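Local coordinates for Alr2269 protein (Nostoc sp., PDB 3MC9) that probably takes part in outer-membrane beta-barrel protein biogenesis as a cyanobacterial Omp85, whose periplasmic POTRA domains are thought to handle polypeptide substrates, at residues T82-V87 and F132-N137; K184-R189 and L214-G219. All blocks are in the same frame, centred on the assembly; numbering follows the deposited sequence.

Overall arrangement
Both contacts are small, apolar and buried, and each pins a helix to the last strand of its own POTRA domain. In contact 1 the helix is the first of its domain, 78-87, whereas in contact 2 it is the second, 176-192; the strands, 127-136 and 211-217, occupy equivalent places, each parallel to the first strand of its unit and antiparallel to the strand just before it in the chain. Valine methyls dominate contact 1, beside the base of a phenylalanine. A single leucine methyl does the work in contact 2. The two lie on opposite sides of the chain's centre, their own centres 30 Å apart, and do not touch, consistent with separately packed cores in successive domains.

Contact 1: residues T82-V87 and F132-N137; sequences TQVYNV and FIVQPN
V84, on the helix, meets F132 and V134 of the strand, and every cross-contact is apolar. One methyl of the valine serves each partner. CG2, set opposite the carbonyl carbon, approaches CG1 of V134 at 4.2 Å, and the two side chains pass each other in opposite directions. CG1 of V84 is anti to its own backbone N (chi1 173°) and comes to 4.5 Å from CB of F132, at the base of that side chain and not at its ring. These are loose van der Waals contacts, and the summed buried surface is only 100 Å². F132 and V134 are two residues apart on a strand, which puts both on the face turned to the helix. The backbones stay well separated: CA of V84 is 8.4 Å from CA of F132.

Further apolar partners close the core around this cluster. I108 of helix 98-110 touches both V84 and F132, while F114 touches V84 and V134.

Hydrogen bonding frames the contact from outside. The strand backbone is paired with R70 through F132 and V134, and Y85 OH of the helix bonds to V67 O on the same neighbouring strand, 62-71. A helix laid against a mixed sheet in beta-alpha-alpha-beta-beta order is the POTRA fold.

Contact 2: residues K184-R189 and L214-G219; sequences KELTKR and LQVAEG
L186 reaches from helix 176-192 to L214 and V216 on the closing strand of a POTRA unit, whose beta-alpha-alpha-beta-beta topology sets this second helix against one face of the sheet. A single methyl, CD1 of L186, makes both contacts. It lies 4.2 Å from CD1 of L214 and 4.4 Å from CG2 of V216, and so bridges two strand side chains whose contacting methyls are themselves 5.8 Å apart.

The torsions account for this reach. In L186, chi1 is -140°, away from a staggered value, while chi2 of -153° carries CD1 roughly anti to CA, stretching that branch toward the sheet. L214 answers in a similar way: its CD1 is anti to CA (chi2 175°), and the two leucines meet through their extended methyls, which approach at a slant. V216 presents CG2, the branch beside its backbone N, while CG1 is anti to that N.

Other elements enclose the cluster. L186 also touches T161 and I165 of helix 161-166, and F166 of that helix packs on L214. I145 of strand 142-146 touches both L186 and V216, so the neighbouring parallel strand shares in the same core.

Just past the strand, the buried carboxylate of E218 is tied down by several hydrogen bonds: OE2 pairs with the hydroxyls of both Y190, from the same helix as L186, and S155, and OE1 accepts from the backbone N of V156.

Contact 1: residues T82-V87 and F132-N137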
ATOM      1  N   THR A  82      15.301  -1.187  -3.525  1.00 48.60           N
ATOM      2  CA  THR A  82      15.848   0.024  -2.935  1.00 48.53           C
ATOM      3  C   THR A  82      14.832   0.720  -2.041  1.00 47.21           C
ATOM      4  O   THR A  82      15.178   1.220  -0.976  1.00 46.95           O
ATOM      5  CB  THR A  82      16.311   0.993  -4.033  1.00 49.83           C
ATOM      6  OG1 THR A  82      17.282   0.331  -4.857  1.00 51.26           O
ATOM      7  CG2 THR A  82      16.915   2.265  -3.444  1.00 49.60           C
ATOM      8  N   GLN A  83      13.586   0.764  -2.492  1.00 46.69           N
ATOM      9  CA  GLN A  83      12.491   1.333  -1.698  1.00 45.74           C
ATOM     10  C   GLN A  83      12.411   0.653  -0.340  1.00 44.00           C
ATOM     11  O   GLN A  83      12.290   1.317   0.677  1.00 44.50           O
ATOM     12  CB  GLN A  83      11.145   1.163  -2.414  1.00 45.71           C
ATOM     13  CG  GLN A  83      10.922   2.114  -3.565  1.00 47.58           C
ATOM     14  CD  GLN A  83      10.661   3.529  -3.102  1.00 48.35           C
ATOM     15  OE1 GLN A  83      11.150   4.482  -3.698  1.00 50.51           O
ATOM     16  NE2 GLN A  83       9.906   3.673  -2.028  1.00 46.68           N
ATOM     17  N   VAL A  84      12.455  -0.675  -0.340  1.00 42.58           N
ATOM     18  CA  VAL A  84      12.449  -1.444   0.910  1.00 41.20           C
ATOM     19  C   VAL A  84      13.663  -1.083   1.786  1.00 40.93           C
ATOM     20  O   VAL A  84      13.503  -0.740   2.964  1.00 40.78           O
ATOM     21  CB  VAL A  84      12.398  -2.971   0.640  1.00 41.13           C
ATOM     22  CG1 VAL A  84      12.563  -3.772   1.929  1.00 39.88           C
ATOM     23  CG2 VAL A  84      11.099  -3.343  -0.062  1.00 39.77           C
ATOM     24  N   TYR A  85      14.861  -1.119   1.208  1.00 41.17           N
ATOM     25  CA  TYR A  85      16.095  -0.863   1.976  1.00 41.02           C
ATOM     26  C   TYR A  85      16.099   0.545   2.574  1.00 40.94           C
ATOM     27  O   TYR A  85      16.541   0.732   3.699  1.00 40.35           O
ATOM     28  CB  TYR A  85      17.370  -1.141   1.150  1.00 41.69           C
ATOM     29  CG  TYR A  85      17.783  -2.614   1.116  1.00 42.06           C
ATOM     30  CD1 TYR A  85      18.238  -3.259   2.263  1.00 41.57           C
ATOM     31  CD2 TYR A  85      17.718  -3.355  -0.060  1.00 42.58           C
ATOM     32  CE1 TYR A  85      18.613  -4.599   2.238  1.00 41.06           C
ATOM     33  CE2 TYR A  85      18.092  -4.700  -0.092  1.00 42.91           C
ATOM     34  CZ  TYR A  85      18.539  -5.314   1.055  1.00 42.36           C
ATOM     35  OH  TYR A  85      18.893  -6.650   1.023  1.00 42.17           O
ATOM     36  N   ASN A  86      15.551   1.510   1.834  1.00 41.08           N
ATOM     37  CA  ASN A  86      15.409   2.891   2.307  1.00 41.13           C
ATOM     38  C   ASN A  86      14.623   3.101   3.605  1.00 39.83           C
ATOM     39  O   ASN A  86      14.834   4.096   4.284  1.00 40.04           O
ATOM     40  CB  ASN A  86      14.718   3.754   1.242  1.00 42.16           C
ATOM     41  CG  ASN A  86      15.620   4.097   0.072  1.00 45.19           C
ATOM     42  OD1 ASN A  86      16.821   3.798   0.054  1.00 48.22           O
ATOM     43  ND2 ASN A  86      15.033   4.736  -0.921  1.00 48.45           N
ATOM     44  N   VAL A  87      13.685   2.220   3.928  1.00 38.30           N
ATOM     45  CA  VAL A  87      12.769   2.497   5.047  1.00 37.39           C
ATOM     46  C   VAL A  87      12.876   1.544   6.229  1.00 36.66           C
ATOM     47  O   VAL A  87      12.359   1.845   7.312  1.00 37.02           O
ATOM     48  CB  VAL A  87      11.309   2.536   4.564  1.00 37.69           C
ATOM     49  CG1 VAL A  87      11.141   3.631   3.515  1.00 37.08           C
ATOM     50  CG2 VAL A  87      10.876   1.183   4.022  1.00 37.12           C
ATOM     51  N   PHE A 132      12.656 -10.029   4.085  1.00 34.31           N
ATOM     52  CA  PHE A 132      11.462  -9.223   3.882  1.00 34.13           C
ATOM     53  C   PHE A 132      10.914  -9.669   2.549  1.00 35.01           C
ATOM     54  O   PHE A 132      11.574  -9.507   1.514  1.00 35.96           O
ATOM     55  CB  PHE A 132      11.769  -7.731   3.892  1.00 33.50           C
ATOM     56  CG  PHE A 132      12.155  -7.210   5.250  1.00 33.51           C
ATOM     57  CD1 PHE A 132      11.190  -7.014   6.239  1.00 32.86           C
ATOM     58  CD2 PHE A 132      13.483  -6.947   5.552  1.00 32.91           C
ATOM     59  CE1 PHE A 132      11.547  -6.555   7.500  1.00 31.99           C
ATOM     60  CE2 PHE A 132      13.847  -6.491   6.805  1.00 34.06           C
ATOM     61  CZ  PHE A 132      12.879  -6.300   7.790  1.00 32.96           C
ATOM     62  N   ILE A 133       9.733 -10.275   2.581  1.00 35.82           N
ATOM     63  CA  ILE A 133       9.108 -10.798   1.379  1.00 36.74           C
ATOM     64  C   ILE A 133       7.963  -9.873   1.026  1.00 37.42           C
ATOM     65  O   ILE A 133       7.046  -9.656   1.815  1.00 37.20           O
ATOM     66  CB  ILE A 133       8.653 -12.261   1.574  1.00 37.61           C
ATOM     67  CG1 ILE A 133       9.869 -13.126   1.924  1.00 37.73           C
ATOM     68  CG2 ILE A 133       7.963 -12.794   0.302  1.00 36.94           C
ATOM     69  CD1 ILE A 133       9.569 -14.267   2.856  1.00 40.20           C
ATOM     70  N   VAL A 134       8.042  -9.291  -0.161  1.00 38.63           N
ATOM     71  CA  VAL A 134       7.134  -8.230  -0.539  1.00 38.97           C
ATOM     72  C   VAL A 134       6.478  -8.576  -1.871  1.00 40.62           C
ATOM     73  O   VAL A 134       7.079  -9.237  -2.714  1.00 41.61           O
ATOM     74  CB  VAL A 134       7.865  -6.883  -0.629  1.00 38.61           C
ATOM     75  CG1 VAL A 134       8.603  -6.579   0.685  1.00 37.82           C
ATOM     76  CG2 VAL A 134       8.836  -6.859  -1.804  1.00 38.81           C
ATOM     77  N   GLN A 135       5.238  -8.135  -2.036  1.00 41.03           N
ATOM     78  CA  GLN A 135       4.476  -8.360  -3.257  1.00 42.18           C
ATOM     79  C   GLN A 135       4.166  -6.998  -3.827  1.00 41.89           C
ATOM     80  O   GLN A 135       3.334  -6.275  -3.281  1.00 41.85           O
ATOM     81  CB  GLN A 135       3.187  -9.128  -2.960  1.00 42.75           C
ATOM     82  CG  GLN A 135       2.355  -9.505  -4.192  1.00 45.36           C
ATOM     83  CD  GLN A 135       3.175 -10.062  -5.358  1.00 48.29           C
ATOM     84  OE1 GLN A 135       3.211  -9.463  -6.427  1.00 52.36           O
ATOM     85  NE2 GLN A 135       3.820 -11.208  -5.159  1.00 48.73           N
ATOM     86  N   PRO A 136       4.873  -6.610  -4.901  1.00 42.20           N
ATOM     87  CA  PRO A 136       4.589  -5.316  -5.503  1.00 42.09           C
ATOM     88  C   PRO A 136       3.130  -5.192  -5.933  1.00 42.29           C
ATOM     89  O   PRO A 136       2.511  -6.176  -6.340  1.00 42.55           O
ATOM     90  CB  PRO A 136       5.515  -5.278  -6.729  1.00 43.16           C
ATOM     91  CG  PRO A 136       6.578  -6.273  -6.449  1.00 43.64           C
ATOM     92  CD  PRO A 136       5.980  -7.312  -5.570  1.00 42.62           C
ATOM     93  N   ASN A 137       2.587  -3.983  -5.828  1.00 41.85           N
ATOM     94  CA  ASN A 137       1.238  -3.705  -6.336  1.00 42.13           C
ATOM     95  C   ASN A 137       1.207  -3.957  -7.841  1.00 43.55           C
ATOM     96  O   ASN A 137       2.233  -3.814  -8.511  1.00 44.18           O
ATOM     97  CB  ASN A 137       0.857  -2.247  -6.092  1.00 41.66           C
ATOM     98  CG  ASN A 137       0.406  -1.972  -4.664  1.00 39.88           C
ATOM     99  OD1 ASN A 137      -0.251  -2.795  -4.027  1.00 40.46           O
ATOM    100  ND2 ASN A 137       0.736  -0.793  -4.172  1.00 36.58           N
TER

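Contact 2: residues K184-R189 and L214-G219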
ATOM      1  N   LYS A 184      -8.624  12.078  -1.555  1.00 33.90           N
ATOM      2  CA  LYS A 184      -8.863  13.386  -0.959  1.00 34.94           C
ATOM      3  C   LYS A 184      -9.508  14.339  -1.965  1.00 34.35           C
ATOM      4  O   LYS A 184     -10.400  15.115  -1.630  1.00 33.91           O
ATOM      5  CB  LYS A 184      -7.546  13.987  -0.468  1.00 36.80           C
ATOM      6  CG  LYS A 184      -6.989  13.286   0.778  1.00 41.26           C
ATOM      7  CD  LYS A 184      -6.207  14.239   1.684  1.00 47.54           C
ATOM      8  CE  LYS A 184      -6.162  13.733   3.131  1.00 51.27           C
ATOM      9  NZ  LYS A 184      -7.264  14.295   3.995  1.00 53.63           N
ATOM     10  N   GLU A 185      -9.023  14.303  -3.198  1.00 34.20           N
ATOM     11  CA  GLU A 185      -9.622  15.113  -4.254  1.00 34.53           C
ATOM     12  C   GLU A 185     -11.082  14.664  -4.545  1.00 32.85           C
ATOM     13  O   GLU A 185     -11.956  15.502  -4.693  1.00 32.46           O
ATOM     14  CB  GLU A 185      -8.709  15.085  -5.479  1.00 35.58           C
ATOM     15  CG  GLU A 185      -9.125  16.003  -6.620  1.00 39.36           C
ATOM     16  CD  GLU A 185      -8.094  16.064  -7.742  1.00 41.99           C
ATOM     17  OE1 GLU A 185      -6.943  15.617  -7.548  1.00 45.26           O
ATOM     18  OE2 GLU A 185      -8.437  16.580  -8.823  1.00 46.64           O
ATOM     19  N   LEU A 186     -11.348  13.353  -4.560  1.00 31.36           N
ATOM     20  CA  LEU A 186     -12.727  12.809  -4.686  1.00 30.98           C
ATOM     21  C   LEU A 186     -13.655  13.344  -3.587  1.00 30.58           C
ATOM     22  O   LEU A 186     -14.766  13.815  -3.850  1.00 30.02           O
ATOM     23  CB  LEU A 186     -12.711  11.282  -4.531  1.00 30.87           C
ATOM     24  CG  LEU A 186     -13.581  10.359  -5.388  1.00 32.73           C
ATOM     25  CD1 LEU A 186     -13.882   9.027  -4.621  1.00 31.13           C
ATOM     26  CD2 LEU A 186     -14.845  11.008  -5.938  1.00 30.28           C
ATOM     27  N   THR A 187     -13.174  13.242  -2.351  1.00 29.88           N
ATOM     28  CA  THR A 187     -13.873  13.738  -1.177  1.00 30.65           C
ATOM     29  C   THR A 187     -14.269  15.196  -1.314  1.00 30.84           C
ATOM     30  O   THR A 187     -15.408  15.561  -1.034  1.00 29.96           O
ATOM     31  CB  THR A 187     -12.971  13.576   0.066  1.00 31.03           C
ATOM     32  OG1 THR A 187     -12.701  12.192   0.251  1.00 34.02           O
ATOM     33  CG2 THR A 187     -13.615  14.127   1.306  1.00 31.77           C
ATOM     34  N   LYS A 188     -13.314  16.020  -1.740  1.00 31.79           N
ATOM     35  CA  LYS A 188     -13.590  17.433  -2.033  1.00 32.88           C
ATOM     36  C   LYS A 188     -14.617  17.614  -3.167  1.00 32.31           C
ATOM     37  O   LYS A 188     -15.449  18.512  -3.102  1.00 32.39           O
ATOM     38  CB  LYS A 188     -12.290  18.163  -2.358  1.00 34.36           C
ATOM     39  CG  LYS A 188     -12.440  19.639  -2.679  1.00 38.45           C
ATOM     40  CD  LYS A 188     -13.177  20.395  -1.589  1.00 41.58           C
ATOM     41  CE  LYS A 188     -12.943  21.912  -1.727  1.00 45.78           C
ATOM     42  NZ  LYS A 188     -13.443  22.427  -3.037  1.00 47.31           N
ATOM     43  N   ARG A 189     -14.587  16.752  -4.183  1.00 30.99           N
ATOM     44  CA  ARG A 189     -15.628  16.806  -5.214  1.00 31.33           C
ATOM     45  C   ARG A 189     -17.028  16.491  -4.666  1.00 29.52           C
ATOM     46  O   ARG A 189     -17.995  17.132  -5.054  1.00 29.12           O
ATOM     47  CB  ARG A 189     -15.321  15.890  -6.392  1.00 31.79           C
ATOM     48  CG  ARG A 189     -14.192  16.391  -7.287  1.00 37.33           C
ATOM     49  CD  ARG A 189     -14.640  17.419  -8.306  1.00 42.42           C
ATOM     50  NE  ARG A 189     -15.699  16.880  -9.161  1.00 46.92           N
ATOM     51  CZ  ARG A 189     -16.985  17.237  -9.123  1.00 49.29           C
ATOM     52  NH1 ARG A 189     -17.402  18.174  -8.274  1.00 51.86           N
ATOM     53  NH2 ARG A 189     -17.866  16.661  -9.952  1.00 49.35           N
ATOM     54  N   LEU A 214     -13.279   1.652  -5.022  1.00 35.85           N
ATOM     55  CA  LEU A 214     -13.492   2.484  -3.832  1.00 35.21           C
ATOM     56  C   LEU A 214     -14.975   2.495  -3.474  1.00 35.87           C
ATOM     57  O   LEU A 214     -15.812   3.011  -4.217  1.00 36.13           O
ATOM     58  CB  LEU A 214     -13.038   3.918  -4.077  1.00 34.02           C
ATOM     59  CG  LEU A 214     -11.599   4.126  -4.533  1.00 32.78           C
ATOM     60  CD1 LEU A 214     -11.364   5.622  -4.839  1.00 29.67           C
ATOM     61  CD2 LEU A 214     -10.657   3.611  -3.449  1.00 31.09           C
ATOM     62  N   GLN A 215     -15.288   1.900  -2.340  1.00 36.14           N
ATOM     63  CA  GLN A 215     -16.629   1.880  -1.805  1.00 36.50           C
ATOM     64  C   GLN A 215     -16.790   3.186  -1.044  1.00 34.48           C
ATOM     65  O   GLN A 215     -15.961   3.474  -0.188  1.00 32.61           O
ATOM     66  CB  GLN A 215     -16.711   0.691  -0.858  1.00 38.97           C
ATOM     67  CG  GLN A 215     -18.082   0.166  -0.585  1.00 43.98           C
ATOM     68  CD  GLN A 215     -18.020  -1.288  -0.098  1.00 51.11           C
ATOM     69  OE1 GLN A 215     -17.666  -1.562   1.050  1.00 53.19           O
ATOM     70  NE2 GLN A 215     -18.344  -2.225  -0.988  1.00 55.57           N
ATOM     71  N   VAL A 216     -17.835   3.961  -1.363  1.00 33.21           N
ATOM     72  CA  VAL A 216     -18.082   5.272  -0.764  1.00 31.99           C
ATOM     73  C   VAL A 216     -19.498   5.352  -0.189  1.00 32.01           C
ATOM     74  O   VAL A 216     -20.461   4.986  -0.856  1.00 32.67           O
ATOM     75  CB  VAL A 216     -17.921   6.419  -1.799  1.00 31.41           C
ATOM     76  CG1 VAL A 216     -18.109   7.768  -1.134  1.00 30.68           C
ATOM     77  CG2 VAL A 216     -16.568   6.365  -2.449  1.00 31.10           C
ATOM     78  N   ALA A 217     -19.605   5.803   1.059  1.00 31.01           N
ATOM     79  CA  ALA A 217     -20.884   6.172   1.659  1.00 30.95           C
ATOM     80  C   ALA A 217     -21.071   7.623   1.287  1.00 29.40           C
ATOM     81  O   ALA A 217     -20.509   8.496   1.899  1.00 28.23           O
ATOM     82  CB  ALA A 217     -20.851   6.006   3.182  1.00 31.56           C
ATOM     83  N   GLU A 218     -21.820   7.870   0.230  1.00 29.27           N
ATOM     84  CA  GLU A 218     -21.920   9.208  -0.339  1.00 28.51           C
ATOM     85  C   GLU A 218     -22.806  10.116   0.467  1.00 29.36           C
ATOM     86  O   GLU A 218     -22.585  11.314   0.514  1.00 29.47           O
ATOM     87  CB  GLU A 218     -22.482   9.109  -1.776  1.00 29.34           C
ATOM     88  CG  GLU A 218     -21.587   8.281  -2.676  1.00 28.73           C
ATOM     89  CD  GLU A 218     -21.953   8.370  -4.140  1.00 31.74           C
ATOM     90  OE1 GLU A 218     -23.149   8.427  -4.453  1.00 33.36           O
ATOM     91  OE2 GLU A 218     -21.018   8.341  -4.967  1.00 33.15           O
ATOM     92  N   GLY A 219     -23.828   9.554   1.098  1.00 31.12           N
ATOM     93  CA  GLY A 219     -24.832  10.365   1.739  1.00 32.47           C
ATOM     94  C   GLY A 219     -25.922  10.729   0.759  1.00 34.21           C
ATOM     95  O   GLY A 219     -25.783  10.530  -0.463  1.00 34.72           O
TER